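Local coordinates for tetratricopeptide repeat protein (Parabacteroides merdae ATCC 43184, PDB 4R7S) that is of unknown function but, as a tetratricopeptide repeat protein built of stacked helical hairpins, probably serves as a scaffold for binding other proteins or peptides, at residues A[72-86]-A[97-110]. Numbering follows the deposited sequence.
Sequences TKNITILENRASLYT and DYNTLLIENPEHQE. With EDO (1,2-ethanediol), chain H; EDO (1,2-ethanediol), chain I.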
loop_
_atom_site.group_PDB
_atom_site.type_symbol
_atom_site.label_atom_id
_atom_site.label_comp_id
_atom_site.label_asym_id
_atom_site.label_seq_id
_atom_site.Cartn_x
_atom_site.Cartn_y
_atom_site.Cartn_z
ATOM N N THR A 72 22.416 4.700 7.395
ATOM C CA THR A 72 22.062 3.993 6.150
ATOM C C THR A 72 21.397 2.599 6.334
ATOM O O THR A 72 20.813 2.072 5.374
ATOM C CB THR A 72 23.302 3.831 5.264
ATOM O OG1 THR A 72 24.284 3.086 5.982
ATOM C CG2 THR A 72 23.868 5.169 4.777
ATOM N N LYS A 73 21.499 1.995 7.531
ATOM C CA LYS A 73 20.914 0.665 7.719
ATOM C C LYS A 73 19.803 0.655 8.813
ATOM O O LYS A 73 19.463 -0.404 9.364
ATOM C CB LYS A 73 22.030 -0.365 7.980
ATOM C CG LYS A 73 22.565 -0.967 6.662
ATOM C CD LYS A 73 23.660 -0.168 5.946
ATOM C CE LYS A 73 23.878 -0.664 4.532
ATOM N NZ LYS A 73 25.208 -0.256 3.992
ATOM N N ASN A 74 19.198 1.843 9.063
ATOM C CA ASN A 74 18.088 2.037 9.997
ATOM C C ASN A 74 16.776 1.531 9.367
ATOM O O ASN A 74 16.243 2.152 8.443
ATOM C CB ASN A 74 17.967 3.510 10.403
ATOM C CG ASN A 74 16.902 3.736 11.441
ATOM O OD1 ASN A 74 15.687 3.669 11.168
ATOM N ND2 ASN A 74 17.342 3.947 12.671
ATOM N N ILE A 75 16.269 0.413 9.898
ATOM C CA ILE A 75 15.041 -0.297 9.508
ATOM C C ILE A 75 13.870 0.681 9.349
ATOM O O ILE A 75 13.247 0.667 8.290
ATOM C CB ILE A 75 14.726 -1.430 10.539
ATOM C CG1 ILE A 75 15.560 -2.675 10.220
ATOM C CG2 ILE A 75 13.233 -1.810 10.588
ATOM C CD1 ILE A 75 16.737 -2.872 11.096
ATOM N N THR A 76 13.607 1.548 10.371
ATOM C CA THR A 76 12.498 2.504 10.354
ATOM C C THR A 76 12.608 3.461 9.181
ATOM O O THR A 76 11.672 3.521 8.399
ATOM C CB THR A 76 12.375 3.251 11.674
ATOM O OG1 THR A 76 12.172 2.291 12.706
ATOM C CG2 THR A 76 11.208 4.232 11.679
ATOM N N ILE A 77 13.744 4.151 9.020
ATOM C CA ILE A 77 13.937 5.105 7.930
ATOM C C ILE A 77 13.799 4.395 6.560
ATOM O O ILE A 77 13.091 4.906 5.700
ATOM C CB ILE A 77 15.282 5.896 8.077
ATOM C CG1 ILE A 77 15.379 6.544 9.480
ATOM C CG2 ILE A 77 15.407 6.981 6.978
ATOM C CD1 ILE A 77 16.828 7.098 9.875
ATOM N N LEU A 78 14.404 3.207 6.390
ATOM C CA LEU A 78 14.358 2.466 5.132
ATOM C C LEU A 78 12.957 2.010 4.807
ATOM O O LEU A 78 12.517 2.165 3.671
ATOM C CB LEU A 78 15.325 1.261 5.157
ATOM C CG LEU A 78 16.815 1.612 5.087
ATOM C CD1 LEU A 78 17.652 0.416 5.443
ATOM C CD2 LEU A 78 17.203 2.167 3.712
ATOM N N GLU A 79 12.241 1.496 5.808
ATOM C CA GLU A 79 10.861 1.031 5.669
ATOM C C GLU A 79 9.927 2.202 5.323
ATOM O O GLU A 79 9.066 2.043 4.470
ATOM C CB GLU A 79 10.418 0.325 6.962
ATOM C CG GLU A 79 8.987 -0.179 6.955
ATOM C CD GLU A 79 8.462 -0.620 8.305
ATOM O OE1 GLU A 79 9.129 -1.450 8.964
ATOM O OE2 GLU A 79 7.355 -0.174 8.682
ATOM N N ASN A 80 10.121 3.374 5.934
ATOM C CA ASN A 80 9.251 4.511 5.651
ATOM C C ASN A 80 9.539 5.148 4.285
ATOM O O ASN A 80 8.594 5.433 3.544
ATOM C CB ASN A 80 9.323 5.543 6.783
ATOM C CG ASN A 80 8.515 5.084 7.973
ATOM O OD1 ASN A 80 7.292 5.206 8.028
ATOM N ND2 ASN A 80 9.147 4.422 8.889
ATOM N N ARG A 81 10.811 5.316 3.930
ATOM C CA ARG A 81 11.211 5.908 2.644
ATOM C C ARG A 81 10.888 4.944 1.482
ATOM O O ARG A 81 10.454 5.396 0.420
ATOM C CB ARG A 81 12.700 6.268 2.682
ATOM C CG ARG A 81 13.211 7.237 1.624
ATOM C CD ARG A 81 14.530 6.627 1.219
ATOM N NE ARG A 81 15.584 7.561 0.872
ATOM C CZ ARG A 81 16.777 7.197 0.411
ATOM N NH1 ARG A 81 17.062 5.912 0.224
ATOM N NH2 ARG A 81 17.695 8.112 0.133
ATOM N N ALA A 82 11.055 3.620 1.688
ATOM C CA ALA A 82 10.698 2.672 0.627
ATOM C C ALA A 82 9.193 2.745 0.366
ATOM O O ALA A 82 8.782 2.803 -0.791
ATOM C CB ALA A 82 11.118 1.261 0.990
ATOM N N SER A 83 8.387 2.844 1.442
ATOM C CA SER A 83 6.939 2.984 1.368
ATOM C C SER A 83 6.581 4.303 0.682
ATOM O O SER A 83 5.645 4.345 -0.114
ATOM C CB SER A 83 6.326 2.928 2.762
ATOM O OG SER A 83 4.928 3.146 2.714
ATOM N N LEU A 84 7.330 5.367 0.974
ATOM C CA LEU A 84 7.093 6.650 0.340
ATOM C C LEU A 84 7.429 6.573 -1.162
ATOM O O LEU A 84 6.656 7.087 -1.970
ATOM C CB LEU A 84 7.879 7.776 1.038
ATOM C CG LEU A 84 7.744 9.184 0.436
ATOM C CD1 LEU A 84 6.311 9.687 0.468
ATOM C CD2 LEU A 84 8.627 10.140 1.145
ATOM N N TYR A 85 8.548 5.904 -1.532
ATOM C CA TYR A 85 8.951 5.728 -2.931
ATOM C C TYR A 85 7.862 5.020 -3.727
ATOM O O TYR A 85 7.587 5.401 -4.860
ATOM C CB TYR A 85 10.270 4.948 -3.035
ATOM C CG TYR A 85 11.524 5.789 -2.907
ATOM C CD1 TYR A 85 11.624 7.027 -3.534
ATOM C CD2 TYR A 85 12.629 5.324 -2.200
ATOM C CE1 TYR A 85 12.786 7.795 -3.441
ATOM C CE2 TYR A 85 13.807 6.070 -2.126
ATOM C CZ TYR A 85 13.879 7.308 -2.746
ATOM O OH TYR A 85 15.019 8.066 -2.670
ATOM N N THR A 86 7.227 4.007 -3.114
ATOM C CA THR A 86 6.148 3.221 -3.688
ATOM C C THR A 86 4.968 4.150 -3.996
ATOM O O THR A 86 4.428 4.087 -5.105
ATOM C CB THR A 86 5.787 2.052 -2.750
ATOM O OG1 THR A 86 6.911 1.171 -2.675
ATOM C CG2 THR A 86 4.592 1.241 -3.252
ATOM N N ASP A 97 15.693 0.227 -1.461
ATOM C CA ASP A 97 15.628 0.414 -0.004
ATOM C C ASP A 97 15.229 -0.904 0.718
ATOM O O ASP A 97 15.811 -1.198 1.778
ATOM C CB ASP A 97 14.681 1.560 0.367
ATOM C CG ASP A 97 15.299 2.953 0.333
ATOM O OD1 ASP A 97 16.525 3.065 0.069
ATOM O OD2 ASP A 97 14.563 3.926 0.567
ATOM N N TYR A 98 14.291 -1.716 0.119
ATOM C CA TYR A 98 13.915 -3.024 0.681
ATOM C C TYR A 98 15.103 -3.966 0.558
ATOM O O TYR A 98 15.338 -4.779 1.450
ATOM C CB TYR A 98 12.654 -3.635 0.018
ATOM C CG TYR A 98 11.375 -2.884 0.343
ATOM C CD1 TYR A 98 10.967 -2.699 1.667
ATOM C CD2 TYR A 98 10.558 -2.383 -0.668
ATOM C CE1 TYR A 98 9.813 -1.980 1.976
ATOM C CE2 TYR A 98 9.387 -1.684 -0.372
ATOM C CZ TYR A 98 9.029 -1.470 0.955
ATOM O OH TYR A 98 7.897 -0.764 1.283
ATOM N N ASN A 99 15.893 -3.813 -0.510
ATOM C CA ASN A 99 17.085 -4.632 -0.697
ATOM C C ASN A 99 18.127 -4.308 0.364
ATOM O O ASN A 99 18.686 -5.223 0.957
ATOM C CB ASN A 99 17.653 -4.449 -2.085
ATOM C CG ASN A 99 16.858 -5.152 -3.145
ATOM O OD1 ASN A 99 15.944 -5.974 -2.874
ATOM N ND2 ASN A 99 17.215 -4.848 -4.387
ATOM N N THR A 100 18.330 -3.025 0.651
ATOM C CA THR A 100 19.235 -2.592 1.717
ATOM C C THR A 100 18.723 -3.187 3.036
ATOM O O THR A 100 19.474 -3.848 3.764
ATOM C CB THR A 100 19.332 -1.036 1.769
ATOM O OG1 THR A 100 19.806 -0.535 0.517
ATOM C CG2 THR A 100 20.232 -0.537 2.904
ATOM N N LEU A 101 17.432 -2.973 3.313
ATOM C CA LEU A 101 16.791 -3.466 4.526
ATOM C C LEU A 101 16.947 -4.988 4.682
ATOM O O LEU A 101 17.441 -5.433 5.716
ATOM C CB LEU A 101 15.295 -3.082 4.524
ATOM C CG LEU A 101 14.658 -2.880 5.855
ATOM C CD1 LEU A 101 13.385 -2.099 5.698
ATOM C CD2 LEU A 101 14.360 -4.191 6.517
ATOM N N LEU A 102 16.554 -5.768 3.649
ATOM C CA LEU A 102 16.532 -7.231 3.687
ATOM C C LEU A 102 17.925 -7.901 3.619
ATOM O O LEU A 102 18.064 -9.020 4.103
ATOM C CB LEU A 102 15.573 -7.790 2.620
ATOM C CG LEU A 102 14.089 -7.531 2.978
ATOM C CD1 LEU A 102 13.174 -7.669 1.787
ATOM C CD2 LEU A 102 13.640 -8.377 4.186
ATOM N N ILE A 103 18.949 -7.236 3.088
ATOM C CA ILE A 103 20.293 -7.816 3.140
ATOM C C ILE A 103 20.744 -7.713 4.626
ATOM O O ILE A 103 21.328 -8.660 5.148
ATOM C CB ILE A 103 21.259 -7.137 2.110
ATOM C CG1 ILE A 103 20.903 -7.513 0.632
ATOM C CG2 ILE A 103 22.748 -7.359 2.425
ATOM C CD1 ILE A 103 20.810 -9.039 0.247
ATOM N N GLU A 104 20.334 -6.632 5.325
ATOM C CA GLU A 104 20.612 -6.440 6.747
ATOM C C GLU A 104 19.796 -7.396 7.614
ATOM O O GLU A 104 20.384 -8.100 8.437
ATOM C CB GLU A 104 20.353 -4.990 7.172
ATOM C CG GLU A 104 21.582 -4.123 7.013
ATOM C CD GLU A 104 22.655 -4.263 8.076
ATOM O OE1 GLU A 104 22.321 -4.204 9.284
ATOM O OE2 GLU A 104 23.844 -4.354 7.695
ATOM N N ASN A 105 18.450 -7.409 7.438
ATOM C CA ASN A 105 17.550 -8.309 8.185
ATOM C C ASN A 105 16.747 -9.120 7.183
ATOM O O ASN A 105 15.672 -8.701 6.741
ATOM C CB ASN A 105 16.624 -7.588 9.203
ATOM C CG ASN A 105 15.763 -8.518 10.075
ATOM O OD1 ASN A 105 15.840 -9.755 10.008
ATOM N ND2 ASN A 105 14.937 -7.938 10.951
ATOM N N PRO A 106 17.272 -10.302 6.773
ATOM C CA PRO A 106 16.540 -11.114 5.791
ATOM C C PRO A 106 15.210 -11.672 6.318
ATOM O O PRO A 106 14.493 -12.289 5.527
ATOM C CB PRO A 106 17.536 -12.243 5.450
ATOM C CG PRO A 106 18.880 -11.775 5.949
ATOM C CD PRO A 106 18.541 -10.967 7.157
ATOM N N GLU A 107 14.856 -11.427 7.609
ATOM C CA GLU A 107 13.602 -11.939 8.185
ATOM C C GLU A 107 12.598 -10.829 8.568
ATOM O O GLU A 107 11.639 -11.114 9.305
ATOM C CB GLU A 107 13.879 -12.825 9.416
ATOM C CG GLU A 107 14.719 -14.058 9.138
ATOM C CD GLU A 107 14.818 -15.069 10.269
ATOM O OE1 GLU A 107 14.150 -14.877 11.313
ATOM O OE2 GLU A 107 15.538 -16.080 10.090
ATOM N N HIS A 108 12.801 -9.583 8.076
ATOM C CA HIS A 108 11.903 -8.452 8.375
ATOM C C HIS A 108 10.635 -8.599 7.519
ATOM O O HIS A 108 10.658 -8.364 6.305
ATOM C CB HIS A 108 12.611 -7.100 8.144
ATOM C CG HIS A 108 11.865 -5.917 8.691
ATOM N ND1 HIS A 108 11.308 -4.968 7.853
ATOM C CD2 HIS A 108 11.648 -5.543 9.974
ATOM C CE1 HIS A 108 10.738 -4.074 8.643
ATOM N NE2 HIS A 108 10.921 -4.371 9.929
ATOM N N GLN A 109 9.544 -9.033 8.168
ATOM C CA GLN A 109 8.261 -9.376 7.549
ATOM C C GLN A 109 7.587 -8.235 6.773
ATOM O O GLN A 109 7.078 -8.501 5.692
ATOM C CB GLN A 109 7.290 -9.986 8.571
ATOM C CG GLN A 109 7.788 -11.353 9.046
ATOM C CD GLN A 109 6.857 -12.064 10.002
ATOM O OE1 GLN A 109 5.661 -12.215 9.758
ATOM N NE2 GLN A 109 7.409 -12.601 11.078
ATOM N N GLU A 110 7.584 -7.000 7.268
ATOM C CA GLU A 110 6.954 -5.921 6.494
ATOM C C GLU A 110 7.719 -5.664 5.196
ATOM O O GLU A 110 7.086 -5.435 4.166
ATOM C CB GLU A 110 6.843 -4.626 7.304
ATOM C CG GLU A 110 6.131 -3.498 6.559
ATOM C CD GLU A 110 4.620 -3.619 6.460
ATOM O OE1 GLU A 110 4.024 -4.449 7.187
ATOM O OE2 GLU A 110 4.024 -2.848 5.677
HETATM C C1 EDO H . 6.115 6.278 12.043
HETATM O O1 EDO H . 5.503 5.528 10.988
HETATM C C2 EDO H . 7.594 6.632 11.698
HETATM O O2 EDO H . 7.863 7.998 12.007
HETATM C C1 EDO I . 1.181 -3.140 1.878
HETATM O O1 EDO I . 1.481 -2.204 0.853
HETATM C C2 EDO I . 1.617 -2.574 3.258
HETATM O O2 EDO I . 1.255 -3.470 4.303
HETATM O O HOH W 1 20.057 -2.520 11.273
HETATM O O HOH W 2 7.588 -0.233 3.802
HETATM O O HOH W 3 6.058 -0.690 -0.767
#
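Arg-81 and Asp-97 form the salt bridge of this interface, NH1 of Arg-81 lying 2.9 Å from OD1 of Asp-97. The carboxylate meets the guanidinium at its edge, near its plane, but the N-H points poorly at OD1 (127°), and the bond is weak. Over one guanidinium face sits Tyr-85 OH, while Arg-81 NH2 makes a weak hydrogen bond to Thr-65 of helix 57-68. With an alanine in place of Arg-81, the buried Asp-97 carboxylate would probably be left without its cationic mate.

Asp-97 is also a knob in a hole formed by Leu-78, Arg-81, Ala-82 and Tyr-85, its CB 3.6 Å from Ala-82 CB. The same Ala-82 CB also lies over the face of the Tyr-98 ring, 3.6 Å from its centroid, a CH-pi contact. Because chi1 of Tyr-98 is -69°, with CG beside the backbone N, a ring whose CB points away from helix 75-87 still reaches back to it. One water joins Tyr-98 OH to Glu-79 O, and a second joins it to Thr-86 OG1.

Toward the start of helix 75-87, Leu-101 CD1 packs 3.9 Å from Leu-78 CB, and Leu-78 CD1 meets Thr-100 CG2 at 3.7 Å, the two side chains crossing at about a right angle. Beyond them the His-108 ring receives Ile-75 CG2 obliquely, 3.5 Å from NE2, and has Glu-79 OE1 in plane at its edge.

Segments 75-86 and 97-104 run roughly antiparallel, their axes at 151° and 9.0 Å apart at closest approach, as in the helical hairpin of a tetratricopeptide repeat. The small Ala-82 side chain is consistent with the close approach of the backbones there, an apolar seam continues toward Ile-75, and the one ion pair is likely to offset the cost of burying Asp-97.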